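Glucosidase (PDB 5Z3K) probably hydrolyses O-glycosidic bonds, acting as a beta-glucosidase of glycoside hydrolase family 39 in the deep-sea bacterium Croceicoccus marinus. Local coordinates at residues A49-V54 and G332-V337; E174-A179 and D212-Q217; F239-A244 and N408-R413; I370-S375 and L426-L431. All blocks are in the same frame, centred on the assembly; numbering follows the deposited sequence.

How the interactions relate
Interactions 1 and 2 lie within the beta/alpha barrel domain, and interaction 3 uses one of its helices. Interaction 1 is buried near the middle of the chain and joins elements far apart in sequence. Interaction 2 pairs two neighbouring helices farther out and is the one with a hydrogen bond across it. Interaction 3 sets the loop between strands 405-408 and 423-429 against a barrel helix. Interactions 3 and 4 are both aliphatic: 3 is small and partly buried, with polar bonds around it, and 4 is buried in the beta domain. Interactions 1 and 4 touch: Val-337 and Leu-336 of the barrel helix meet Leu-373 on the strand of interaction 4.

Interaction 1 (A49-V54 and G332-V337); sequences AQVTLV and GAFQLV
This contact belongs to the eight-stranded beta/alpha (TIM) barrel. Ala-49 and Val-51 lie where the chain passes from helix 43-48 to barrel strand 53-55. They meet Phe-334 and Gln-335 on helix 329-341, which follows the last barrel strand. The preceding helix ends in a Schellman motif, with Gln-50 at a positive phi of 55°. The chain turns there, and Ala-49 is left facing helix 329-341. The backbones come very close: the CA atoms of Ala-49 and Gln-335 are 3.9 Å apart. The small alanine side chain allows this close approach. Ala-49 CB touches Gln-335 CA at 3.7 Å and also rests against CG of the same side chain. The same methyl reaches Phe-334, with Ala-49 CB 3.7 Å from ring atom CE2. Phe-334 has CG anti to its backbone nitrogen (chi1 -178°), and this carries the ring from the helix toward the connection. His-24 also meets the Phe-334 ring, with the planes about 40° apart. The polar end of Gln-335 is held by other residues: OE1 bonds to Asn-48 ND2 and NE2 to Thr-331 O. One amide therefore links the end of helix 43-48 to helix 329-341 beside the apolar contact. The side chains of Val-51 and Phe-334 cross obliquely. Val-51 CG2 comes to the edge of the ring, near its plane, 3.7 Å from Phe-334 CZ and slightly farther, 3.8 Å, from Phe-334 CE2.

Interaction 2 (E174-A179 and D212-Q217); sequences EMYAAA and DYVKQQ
The Tyr-213 ring receives Glu-174 OE1 and Ala-177 CB at its edge, both near the ring plane. One face carries Gln-217 CG, 3.6 Å above the plane of the Tyr-213 ring and offset toward the rim. The Glu-174 carboxylate stands almost perpendicular to the ring, at 88°. Tyr-213 OH donates a short hydrogen bond of 2.6 Å to Glu-174 OE1. The hydroxyl comes in from above the carboxylate plane, 62° out of it. Glu-174 starts out pointing away from the other helix. A bend at chi2 (-63°) brings its carboxylate back. Ala-177 CB packs 3.7 Å from Tyr-213 OH. Deeper in, Tyr-176 and Val-214 cross at about a right angle, and Tyr-176 CE2 lies 3.7 Å from Val-214 CG1. The hydroxyl of Tyr-176 bonds to Pro-220 O, and its ring meets Phe-210 edge-to-face. The contact thus has a polar outer part and an apolar inner part. The short helix axes pass 10.9 Å apart. Helix 169-186 follows barrel strand 151-154 and helix 208-216 follows strand 191-197, so this is the packing of two successive outer helices of a TIM barrel.

Interaction 3 (F239-A244 and N408-R413); sequences FRTIAA and NVPPRR
Ile-242 meets Pro-410 through the end of its longer branch. CG1 is anti to the carbonyl carbon (chi1 -54°), and a further bend (chi2 -59°) swings CD1 toward the proline. Thr-241 points toward the loop, and with CG2 anti to the backbone nitrogen its methyl meets the proline, while OG1 lies beside the nitrogen. Both residues belong to helix 238-252, between barrel strands 223-229 and 259-266. Pro-410 lies in the loop that runs from strand 405-408 to strand 423-429.

The proline ring sits against two neighbouring helix residues. Ile-242 CD1 is 3.8 Å from Pro-410 CD and equally close to CG, so the methyl rests on the CG-CD side of the ring. The two side chains cross at about a right angle. Thr-241 CG2 touches the other part of the ring at a slant, 4.0 Å from Pro-410 CB. The nearest backbones are farther apart, with the CA atoms of Ile-242 and Pro-410 at 7.7 Å. Trp-228 of strand 223-229 touches both Ile-242 and Pro-410, so the strand, the helix and the loop meet here.

Polar contacts lie around this patch. Arg-413 NE forms a salt bridge with Asp-235 OD2, and Arg-412 NH2 bonds to Asn-232 O. Pro-410 O is bonded by Arg-387 NH1. The contact between helix and loop itself is purely aliphatic. It is a small contact of two methyl groups with the proline ring, and gives little directional hold. Directional bonds to the loop come from its polar residues and backbone around the patch, among them Arg-412, Arg-413 and Asn-408.

Interaction 4 (I370-S375 and L426-L431); sequences IRILIS and LEIGHL
Ile-372 packs its two branches against two residues of the other strand. Its CG2, anti to the backbone nitrogen, meets Leu-426 CD2 tip to tip at 3.8 Å. Its CG1, anti to the carbonyl carbon, carries CD1 to Ile-428. A chi2 of 112°, near eclipsed, points this methyl at its partner, with Ile-372 CD1 4.0 Å from Ile-428 CG1.

The strands 369-376 and 423-429 belong to one mixed sheet, with three strands between them in its order. They are therefore not paired edge to edge. They face each other through side chains, consistent with the beta-sandwich domain of GH39 enzymes. Leu-9 of strand 6-13 touches Leu-426, and Ile-480 of strand 474-482 touches Ile-428. Ile-370 extends the row. It points toward Leu-431, just past the end of strand 423-429. Leu-373, between the inward-facing isoleucines, points to the other side of its strand and packs on helix 329-341. The loosest pair lies at the loop end, where Ile-370 CG1 is 4.3 Å from Leu-431 CD2.

Interaction 1 (A49-V54 and G332-V337)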
loop_
_atom_site.group_PDB
_atom_site.type_symbol
_atom_site.label_atom_id
_atom_site.label_comp_id
_atom_site.label_asym_id
_atom_site.label_seq_id
_atom_site.Cartn_x
_atom_site.Cartn_y
_atom_site.Cartn_z
ATOM N N ALA A 49 9.800 8.399 4.755
ATOM C CA ALA A 49 9.526 7.434 3.699
ATOM C C ALA A 49 8.761 8.039 2.528
ATOM O O ALA A 49 8.521 7.333 1.543
ATOM C CB ALA A 49 8.731 6.253 4.274
ATOM N N GLN A 50 8.332 9.299 2.632
ATOM C CA GLN A 50 7.524 9.948 1.598
ATOM C C GLN A 50 6.265 9.144 1.260
ATOM O O GLN A 50 5.927 8.945 0.091
ATOM C CB GLN A 50 8.364 10.218 0.344
ATOM C CG GLN A 50 9.692 10.899 0.682
ATOM C CD GLN A 50 10.054 12.015 -0.275
ATOM O OE1 GLN A 50 9.189 12.745 -0.764
ATOM N NE2 GLN A 50 11.346 12.160 -0.540
ATOM N N VAL A 51 5.576 8.657 2.298
ATOM C CA VAL A 51 4.244 8.074 2.116
ATOM C C VAL A 51 3.366 9.079 1.384
ATOM O O VAL A 51 3.322 10.255 1.755
ATOM C CB VAL A 51 3.644 7.688 3.485
ATOM C CG1 VAL A 51 2.124 7.419 3.374
ATOM C CG2 VAL A 51 4.377 6.472 4.076
ATOM N N THR A 52 2.663 8.624 0.333
ATOM C CA THR A 52 1.811 9.496 -0.467
ATOM C C THR A 52 0.321 9.196 -0.344
ATOM O O THR A 52 -0.496 9.989 -0.833
ATOM C CB THR A 52 2.200 9.412 -1.955
ATOM O OG1 THR A 52 2.292 8.039 -2.349
ATOM C CG2 THR A 52 3.528 10.109 -2.213
ATOM N N LEU A 53 -0.060 8.088 0.288
ATOM C CA LEU A 53 -1.461 7.698 0.374
ATOM C C LEU A 53 -1.615 6.853 1.622
ATOM O O LEU A 53 -0.764 6.005 1.900
ATOM C CB LEU A 53 -1.910 6.921 -0.869
ATOM C CG LEU A 53 -3.395 6.548 -0.993
ATOM C CD1 LEU A 53 -4.288 7.789 -0.915
ATOM C CD2 LEU A 53 -3.652 5.793 -2.289
ATOM N N VAL A 54 -2.664 7.118 2.398
ATOM C CA VAL A 54 -2.900 6.382 3.636
ATOM C C VAL A 54 -4.331 5.855 3.636
ATOM O O VAL A 54 -5.287 6.635 3.539
ATOM C CB VAL A 54 -2.643 7.240 4.882
ATOM C CG1 VAL A 54 -2.975 6.447 6.135
ATOM C CG2 VAL A 54 -1.184 7.716 4.909
ATOM N N GLY A 332 13.474 0.033 7.445
ATOM C CA GLY A 332 14.495 0.642 6.620
ATOM C C GLY A 332 14.154 0.516 5.148
ATOM O O GLY A 332 14.179 1.499 4.407
ATOM N N ALA A 333 13.807 -0.700 4.714
ATOM C CA ALA A 333 13.420 -0.900 3.318
ATOM C C ALA A 333 12.196 -0.064 2.963
ATOM O O ALA A 333 12.104 0.482 1.857
ATOM C CB ALA A 333 13.156 -2.384 3.048
ATOM N N PHE A 334 11.249 0.055 3.895
ATOM C CA PHE A 334 10.053 0.853 3.641
ATOM C C PHE A 334 10.409 2.298 3.308
ATOM O O PHE A 334 9.855 2.877 2.364
ATOM C CB PHE A 334 9.125 0.781 4.852
ATOM C CG PHE A 334 7.826 1.533 4.677
ATOM C CD1 PHE A 334 6.765 0.970 3.976
ATOM C CD2 PHE A 334 7.663 2.795 5.230
ATOM C CE1 PHE A 334 5.562 1.655 3.829
ATOM C CE2 PHE A 334 6.459 3.492 5.088
ATOM C CZ PHE A 334 5.412 2.922 4.381
ATOM N N GLN A 335 11.354 2.892 4.053
ATOM C CA GLN A 335 11.765 4.261 3.771
ATOM C C GLN A 335 12.531 4.360 2.456
ATOM O O GLN A 335 12.292 5.281 1.668
ATOM C CB GLN A 335 12.615 4.803 4.922
ATOM C CG GLN A 335 11.841 4.985 6.233
ATOM C CD GLN A 335 12.763 5.305 7.396
ATOM O OE1 GLN A 335 13.140 6.457 7.604
ATOM N NE2 GLN A 335 13.139 4.284 8.147
ATOM N N LEU A 336 13.474 3.445 2.204
ATOM C CA LEU A 336 14.263 3.549 0.977
ATOM C C LEU A 336 13.388 3.359 -0.259
ATOM O O LEU A 336 13.610 4.011 -1.289
ATOM C CB LEU A 336 15.392 2.527 0.980
ATOM C CG LEU A 336 16.342 2.518 2.178
ATOM C CD1 LEU A 336 17.477 1.567 1.872
ATOM C CD2 LEU A 336 16.857 3.907 2.505
ATOM N N VAL A 337 12.399 2.463 -0.177
ATOM C CA VAL A 337 11.444 2.307 -1.276
ATOM C C VAL A 337 10.690 3.611 -1.518
ATOM O O VAL A 337 10.624 4.117 -2.644
ATOM C CB VAL A 337 10.465 1.151 -0.988
ATOM C CG1 VAL A 337 9.269 1.244 -1.905
ATOM C CG2 VAL A 337 11.151 -0.206 -1.122
#

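Interaction 2 (E174-A179 and D212-Q217)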
loop_
_atom_site.group_PDB
_atom_site.type_symbol
_atom_site.label_atom_id
_atom_site.label_comp_id
_atom_site.label_asym_id
_atom_site.label_seq_id
_atom_site.Cartn_x
_atom_site.Cartn_y
_atom_site.Cartn_z
ATOM N N GLU A 174 -26.452 -2.175 -2.494
ATOM C CA GLU A 174 -27.249 -0.974 -2.282
ATOM C C GLU A 174 -26.512 0.005 -1.381
ATOM O O GLU A 174 -26.594 1.224 -1.577
ATOM C CB GLU A 174 -28.618 -1.344 -1.706
ATOM C CG GLU A 174 -29.512 -2.078 -2.692
ATOM C CD GLU A 174 -29.865 -1.236 -3.919
ATOM O OE1 GLU A 174 -29.679 -1.720 -5.061
ATOM O OE2 GLU A 174 -30.342 -0.091 -3.739
HETATM N N MSE A 175 -25.768 -0.514 -0.411
HETATM C CA MSE A 175 -24.940 0.310 0.454
HETATM C C MSE A 175 -23.827 0.985 -0.348
HETATM O O MSE A 175 -23.526 2.161 -0.138
HETATM C CB MSE A 175 -24.353 -0.531 1.578
HETATM C CG MSE A 175 -25.322 -0.840 2.684
HETATM SE SE MSE A 175 -24.578 -2.004 4.030
HETATM C CE MSE A 175 -23.374 -0.746 4.960
ATOM N N TYR A 176 -23.225 0.241 -1.282
ATOM C CA TYR A 176 -22.226 0.847 -2.153
ATOM C C TYR A 176 -22.833 1.990 -2.955
ATOM O O TYR A 176 -22.253 3.078 -3.044
ATOM C CB TYR A 176 -21.610 -0.185 -3.101
ATOM C CG TYR A 176 -20.615 0.497 -4.007
ATOM C CD1 TYR A 176 -19.394 0.936 -3.501
ATOM C CD2 TYR A 176 -20.908 0.764 -5.337
ATOM C CE1 TYR A 176 -18.484 1.599 -4.301
ATOM C CE2 TYR A 176 -20.004 1.426 -6.148
ATOM C CZ TYR A 176 -18.788 1.843 -5.616
ATOM O OH TYR A 176 -17.876 2.504 -6.385
ATOM N N ALA A 177 -24.012 1.764 -3.544
ATOM C CA ALA A 177 -24.618 2.803 -4.367
ATOM C C ALA A 177 -24.956 4.033 -3.535
ATOM O O ALA A 177 -24.794 5.166 -4.001
ATOM C CB ALA A 177 -25.868 2.265 -5.070
ATOM N N ALA A 178 -25.428 3.829 -2.302
ATOM C CA ALA A 178 -25.712 4.958 -1.425
ATOM C C ALA A 178 -24.448 5.757 -1.135
ATOM O O ALA A 178 -24.456 6.994 -1.184
ATOM C CB ALA A 178 -26.349 4.471 -0.123
ATOM N N ALA A 179 -23.348 5.062 -0.835
ATOM C CA ALA A 179 -22.087 5.749 -0.567
ATOM C C ALA A 179 -21.584 6.486 -1.802
ATOM O O ALA A 179 -21.139 7.635 -1.707
ATOM C CB ALA A 179 -21.047 4.745 -0.071
ATOM N N ASP A 212 -21.039 -6.611 -12.028
ATOM C CA ASP A 212 -22.298 -6.681 -12.767
ATOM C C ASP A 212 -23.299 -5.664 -12.232
ATOM O O ASP A 212 -23.989 -4.993 -13.008
ATOM C CB ASP A 212 -22.868 -8.099 -12.699
ATOM C CG ASP A 212 -24.196 -8.239 -13.447
ATOM O OD1 ASP A 212 -24.213 -8.078 -14.687
ATOM O OD2 ASP A 212 -25.222 -8.515 -12.792
ATOM N N TYR A 213 -23.359 -5.508 -10.906
ATOM C CA TYR A 213 -24.314 -4.581 -10.306
ATOM C C TYR A 213 -24.008 -3.136 -10.681
ATOM O O TYR A 213 -24.908 -2.387 -11.082
ATOM C CB TYR A 213 -24.329 -4.737 -8.782
ATOM C CG TYR A 213 -25.185 -3.685 -8.112
ATOM C CD1 TYR A 213 -24.643 -2.463 -7.710
ATOM C CD2 TYR A 213 -26.542 -3.903 -7.896
ATOM C CE1 TYR A 213 -25.436 -1.493 -7.115
ATOM C CE2 TYR A 213 -27.336 -2.943 -7.299
ATOM C CZ TYR A 213 -26.776 -1.740 -6.912
ATOM O OH TYR A 213 -27.563 -0.775 -6.318
ATOM N N VAL A 214 -22.752 -2.705 -10.512
ATOM C CA VAL A 214 -22.433 -1.308 -10.796
ATOM C C VAL A 214 -22.595 -1.011 -12.282
ATOM O O VAL A 214 -22.911 0.123 -12.665
ATOM C CB VAL A 214 -21.021 -0.956 -10.285
ATOM C CG1 VAL A 214 -20.998 -0.968 -8.765
ATOM C CG2 VAL A 214 -19.980 -1.915 -10.828
ATOM N N LYS A 215 -22.388 -2.011 -13.139
ATOM C CA LYS A 215 -22.617 -1.819 -14.567
ATOM C C LYS A 215 -24.103 -1.672 -14.871
ATOM O O LYS A 215 -24.527 -0.699 -15.504
ATOM C CB LYS A 215 -22.036 -2.985 -15.361
ATOM C CG LYS A 215 -22.275 -2.857 -16.856
ATOM C CD LYS A 215 -21.667 -4.011 -17.625
ATOM C CE LYS A 215 -21.862 -3.818 -19.114
ATOM N NZ LYS A 215 -22.405 -5.064 -19.737
ATOM N N GLN A 216 -24.907 -2.634 -14.422
ATOM C CA GLN A 216 -26.328 -2.625 -14.752
ATOM C C GLN A 216 -27.055 -1.441 -14.124
ATOM O O GLN A 216 -28.006 -0.921 -14.714
ATOM C CB GLN A 216 -26.955 -3.945 -14.317
ATOM C CG GLN A 216 -26.400 -5.134 -15.082
ATOM C CD GLN A 216 -26.585 -4.989 -16.586
ATOM O OE1 GLN A 216 -27.692 -4.727 -17.063
ATOM N NE2 GLN A 216 -25.500 -5.162 -17.341
ATOM N N GLN A 217 -26.626 -0.986 -12.951
ATOM C CA GLN A 217 -27.277 0.136 -12.288
ATOM C C GLN A 217 -26.555 1.457 -12.508
ATOM O O GLN A 217 -26.921 2.456 -11.878
ATOM C CB GLN A 217 -27.424 -0.140 -10.790
ATOM C CG GLN A 217 -28.113 -1.456 -10.473
ATOM C CD GLN A 217 -29.417 -1.642 -11.247
ATOM O OE1 GLN A 217 -30.181 -0.696 -11.431
ATOM N NE2 GLN A 217 -29.670 -2.868 -11.702
#

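Interaction 3 (F239-A244 and N408-R413)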
loop_
_atom_site.group_PDB
_atom_site.type_symbol
_atom_site.label_atom_id
_atom_site.label_comp_id
_atom_site.label_asym_id
_atom_site.label_seq_id
_atom_site.Cartn_x
_atom_site.Cartn_y
_atom_site.Cartn_z
ATOM N N PHE A 239 2.143 -9.524 -7.028
ATOM C CA PHE A 239 1.237 -8.384 -7.137
ATOM C C PHE A 239 1.047 -7.958 -8.584
ATOM O O PHE A 239 -0.069 -7.607 -8.990
ATOM C CB PHE A 239 1.754 -7.272 -6.237
ATOM C CG PHE A 239 2.047 -7.777 -4.873
ATOM C CD1 PHE A 239 1.006 -8.102 -4.009
ATOM C CD2 PHE A 239 3.343 -8.033 -4.484
ATOM C CE1 PHE A 239 1.263 -8.629 -2.764
ATOM C CE2 PHE A 239 3.613 -8.561 -3.242
ATOM C CZ PHE A 239 2.584 -8.861 -2.380
ATOM N N ARG A 240 2.104 -8.039 -9.392
ATOM C CA ARG A 240 1.954 -7.785 -10.825
ATOM C C ARG A 240 1.077 -8.846 -11.469
ATOM O O ARG A 240 0.166 -8.528 -12.248
ATOM C CB ARG A 240 3.320 -7.754 -11.515
ATOM C CG ARG A 240 3.197 -7.579 -13.022
ATOM C CD ARG A 240 4.507 -7.876 -13.735
ATOM N NE ARG A 240 5.565 -6.941 -13.357
ATOM C CZ ARG A 240 6.813 -7.017 -13.825
ATOM N NH1 ARG A 240 7.138 -7.985 -14.683
ATOM N NH2 ARG A 240 7.727 -6.138 -13.441
ATOM N N THR A 241 1.339 -10.117 -11.147
ATOM C CA THR A 241 0.561 -11.221 -11.716
ATOM C C THR A 241 -0.925 -11.084 -11.396
ATOM O O THR A 241 -1.774 -11.241 -12.282
ATOM C CB THR A 241 1.093 -12.561 -11.208
ATOM O OG1 THR A 241 2.468 -12.690 -11.574
ATOM C CG2 THR A 241 0.300 -13.734 -11.806
ATOM N N ILE A 242 -1.266 -10.792 -10.135
ATOM C CA ILE A 242 -2.687 -10.698 -9.792
ATOM C C ILE A 242 -3.329 -9.504 -10.488
ATOM O O ILE A 242 -4.448 -9.595 -11.012
ATOM C CB ILE A 242 -2.892 -10.624 -8.267
ATOM C CG1 ILE A 242 -2.207 -11.791 -7.550
ATOM C CG2 ILE A 242 -4.387 -10.600 -7.939
ATOM C CD1 ILE A 242 -2.703 -13.146 -7.982
ATOM N N ALA A 243 -2.633 -8.360 -10.506
ATOM C CA ALA A 243 -3.213 -7.149 -11.071
ATOM C C ALA A 243 -3.556 -7.339 -12.540
ATOM O O ALA A 243 -4.558 -6.801 -13.023
ATOM C CB ALA A 243 -2.250 -5.968 -10.905
ATOM N N ALA A 244 -2.728 -8.086 -13.270
ATOM C CA ALA A 244 -3.027 -8.348 -14.673
ATOM C C ALA A 244 -4.353 -9.081 -14.812
ATOM O O ALA A 244 -5.180 -8.731 -15.666
ATOM C CB ALA A 244 -1.887 -9.145 -15.317
ATOM N N ASN A 408 -8.044 -19.179 -4.614
ATOM C CA ASN A 408 -7.234 -19.485 -5.788
ATOM C C ASN A 408 -5.952 -18.651 -5.778
ATOM O O ASN A 408 -5.985 -17.448 -5.503
ATOM C CB ASN A 408 -8.026 -19.223 -7.066
ATOM C CG ASN A 408 -9.214 -20.164 -7.218
ATOM O OD1 ASN A 408 -9.246 -21.243 -6.623
ATOM N ND2 ASN A 408 -10.202 -19.747 -8.001
ATOM N N VAL A 409 -4.826 -19.298 -6.066
ATOM C CA VAL A 409 -3.517 -18.644 -6.093
ATOM C C VAL A 409 -2.920 -18.902 -7.468
ATOM O O VAL A 409 -3.226 -19.935 -8.078
ATOM C CB VAL A 409 -2.591 -19.173 -4.984
ATOM C CG1 VAL A 409 -3.035 -18.680 -3.604
ATOM C CG2 VAL A 409 -2.517 -20.691 -5.031
ATOM N N PRO A 410 -2.085 -18.013 -8.001
ATOM C CA PRO A 410 -1.482 -18.267 -9.306
ATOM C C PRO A 410 -0.523 -19.441 -9.232
ATOM O O PRO A 410 -0.049 -19.801 -8.145
ATOM C CB PRO A 410 -0.747 -16.954 -9.626
ATOM C CG PRO A 410 -0.551 -16.275 -8.320
ATOM C CD PRO A 410 -1.671 -16.715 -7.427
ATOM N N PRO A 411 -0.239 -20.090 -10.358
ATOM C CA PRO A 411 0.803 -21.121 -10.358
ATOM C C PRO A 411 2.132 -20.534 -9.918
ATOM O O PRO A 411 2.509 -19.426 -10.315
ATOM C CB PRO A 411 0.851 -21.585 -11.817
ATOM C CG PRO A 411 0.194 -20.494 -12.596
ATOM C CD PRO A 411 -0.834 -19.901 -11.689
ATOM N N ARG A 412 2.841 -21.280 -9.084
ATOM C CA ARG A 412 4.132 -20.807 -8.616
ATOM C C ARG A 412 5.125 -20.715 -9.771
ATOM O O ARG A 412 5.097 -21.515 -10.711
ATOM C CB ARG A 412 4.668 -21.730 -7.538
ATOM C CG ARG A 412 3.922 -21.619 -6.239
ATOM C CD ARG A 412 4.471 -22.605 -5.270
ATOM N NE ARG A 412 3.917 -22.391 -3.947
ATOM C CZ ARG A 412 4.047 -23.252 -2.951
ATOM N NH1 ARG A 412 4.721 -24.385 -3.141
ATOM N NH2 ARG A 412 3.504 -22.978 -1.774
ATOM N N ARG A 413 6.003 -19.710 -9.696
ATOM C CA ARG A 413 7.048 -19.486 -10.701
ATOM C C ARG A 413 8.223 -20.400 -10.375
ATOM O O ARG A 413 9.211 -20.002 -9.749
ATOM C CB ARG A 413 7.472 -18.022 -10.716
ATOM C CG ARG A 413 6.392 -17.057 -11.145
ATOM C CD ARG A 413 7.003 -15.727 -11.559
ATOM N NE ARG A 413 7.769 -15.131 -10.465
ATOM C CZ ARG A 413 8.870 -14.409 -10.630
ATOM N NH1 ARG A 413 9.342 -14.177 -11.853
ATOM N NH2 ARG A 413 9.486 -13.904 -9.569
#

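Interaction 4 (I370-S375 and L426-L431)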
loop_
_atom_site.group_PDB
_atom_site.type_symbol
_atom_site.label_atom_id
_atom_site.label_comp_id
_atom_site.label_asym_id
_atom_site.label_seq_id
_atom_site.Cartn_x
_atom_site.Cartn_y
_atom_site.Cartn_z
ATOM N N ILE A 370 19.858 11.733 -7.757
ATOM C CA ILE A 370 19.586 10.438 -8.394
ATOM C C ILE A 370 19.448 9.385 -7.300
ATOM O O ILE A 370 20.281 9.333 -6.386
ATOM C CB ILE A 370 20.727 10.039 -9.352
ATOM C CG1 ILE A 370 21.218 11.229 -10.200
ATOM C CG2 ILE A 370 20.364 8.776 -10.146
ATOM C CD1 ILE A 370 20.226 11.766 -11.162
ATOM N N ARG A 371 18.429 8.519 -7.400
ATOM C CA ARG A 371 18.242 7.423 -6.446
ATOM C C ARG A 371 18.214 6.090 -7.180
ATOM O O ARG A 371 17.442 5.921 -8.128
ATOM C CB ARG A 371 16.955 7.591 -5.642
ATOM C CG ARG A 371 17.016 8.771 -4.699
ATOM C CD ARG A 371 15.802 8.882 -3.771
ATOM N NE ARG A 371 16.051 9.992 -2.859
ATOM C CZ ARG A 371 15.201 10.978 -2.600
ATOM N NH1 ARG A 371 13.993 11.005 -3.160
ATOM N NH2 ARG A 371 15.567 11.937 -1.758
ATOM N N ILE A 372 19.032 5.142 -6.726
ATOM C CA ILE A 372 19.094 3.808 -7.326
ATOM C C ILE A 372 18.842 2.794 -6.222
ATOM O O ILE A 372 19.638 2.673 -5.280
ATOM C CB ILE A 372 20.431 3.530 -8.032
ATOM C CG1 ILE A 372 20.691 4.546 -9.153
ATOM C CG2 ILE A 372 20.418 2.109 -8.588
ATOM C CD1 ILE A 372 21.865 5.507 -8.857
ATOM N N LEU A 373 17.728 2.080 -6.331
ATOM C CA LEU A 373 17.271 1.138 -5.321
ATOM C C LEU A 373 17.521 -0.275 -5.821
ATOM O O LEU A 373 17.184 -0.588 -6.964
ATOM C CB LEU A 373 15.780 1.344 -5.050
ATOM C CG LEU A 373 15.164 0.386 -4.038
ATOM C CD1 LEU A 373 15.656 0.745 -2.616
ATOM C CD2 LEU A 373 13.664 0.460 -4.103
ATOM N N ILE A 374 18.115 -1.117 -4.979
ATOM C CA ILE A 374 18.468 -2.484 -5.333
ATOM C C ILE A 374 18.026 -3.411 -4.214
ATOM O O ILE A 374 18.407 -3.210 -3.056
ATOM C CB ILE A 374 19.986 -2.646 -5.556
ATOM C CG1 ILE A 374 20.508 -1.655 -6.596
ATOM C CG2 ILE A 374 20.312 -4.100 -5.918
ATOM C CD1 ILE A 374 22.029 -1.509 -6.564
ATOM N N SER A 375 17.260 -4.444 -4.556
ATOM C CA SER A 375 16.928 -5.491 -3.594
ATOM C C SER A 375 17.423 -6.824 -4.121
ATOM O O SER A 375 17.206 -7.151 -5.294
ATOM C CB SER A 375 15.428 -5.573 -3.312
ATOM O OG SER A 375 15.152 -6.592 -2.348
ATOM N N LEU A 426 27.839 -1.118 -10.348
ATOM C CA LEU A 426 26.807 -0.252 -10.900
ATOM C C LEU A 426 27.478 0.943 -11.559
ATOM O O LEU A 426 28.191 1.691 -10.890
ATOM C CB LEU A 426 25.849 0.221 -9.791
ATOM C CG LEU A 426 24.981 1.448 -10.096
ATOM C CD1 LEU A 426 23.982 1.142 -11.226
ATOM C CD2 LEU A 426 24.242 1.932 -8.834
ATOM N N GLU A 427 27.248 1.144 -12.856
ATOM C CA GLU A 427 27.830 2.284 -13.559
ATOM C C GLU A 427 26.736 3.293 -13.887
ATOM O O GLU A 427 25.789 2.979 -14.620
ATOM C CB GLU A 427 28.551 1.847 -14.834
ATOM C CG GLU A 427 29.118 3.023 -15.626
ATOM C CD GLU A 427 30.286 2.643 -16.524
ATOM O OE1 GLU A 427 30.797 1.506 -16.425
ATOM O OE2 GLU A 427 30.701 3.501 -17.328
ATOM N N ILE A 428 26.871 4.504 -13.356
ATOM C CA ILE A 428 25.938 5.587 -13.620
ATOM C C ILE A 428 26.631 6.583 -14.537
ATOM O O ILE A 428 27.660 7.158 -14.175
ATOM C CB ILE A 428 25.470 6.270 -12.326
ATOM C CG1 ILE A 428 24.961 5.242 -11.310
ATOM C CG2 ILE A 428 24.388 7.273 -12.639
ATOM C CD1 ILE A 428 25.916 4.979 -10.153
ATOM N N GLY A 429 26.075 6.789 -15.721
ATOM C CA GLY A 429 26.654 7.733 -16.651
ATOM C C GLY A 429 25.769 8.937 -16.890
ATOM O O GLY A 429 24.590 8.929 -16.528
ATOM N N HIS A 430 26.351 9.986 -17.480
ATOM C CA HIS A 430 25.620 11.182 -17.893
ATOM C C HIS A 430 24.884 11.848 -16.730
ATOM O O HIS A 430 23.711 12.211 -16.846
ATOM C CB HIS A 430 24.643 10.853 -19.024
ATOM C CG HIS A 430 25.301 10.253 -20.222
ATOM N ND1 HIS A 430 26.090 10.986 -21.082
ATOM C CD2 HIS A 430 25.301 8.985 -20.698
ATOM C CE1 HIS A 430 26.539 10.199 -22.043
ATOM N NE2 HIS A 430 26.077 8.979 -21.833
ATOM N N LEU A 431 25.579 12.022 -15.606
ATOM C CA LEU A 431 24.983 12.754 -14.497
ATOM C C LEU A 431 24.495 14.106 -15.013
ATOM O O LEU A 431 25.230 14.778 -15.751
ATOM C CB LEU A 431 25.974 12.945 -13.349
ATOM C CG LEU A 431 26.331 11.670 -12.577
ATOM C CD1 LEU A 431 27.407 11.925 -11.519
ATOM C CD2 LEU A 431 25.096 11.065 -11.944
#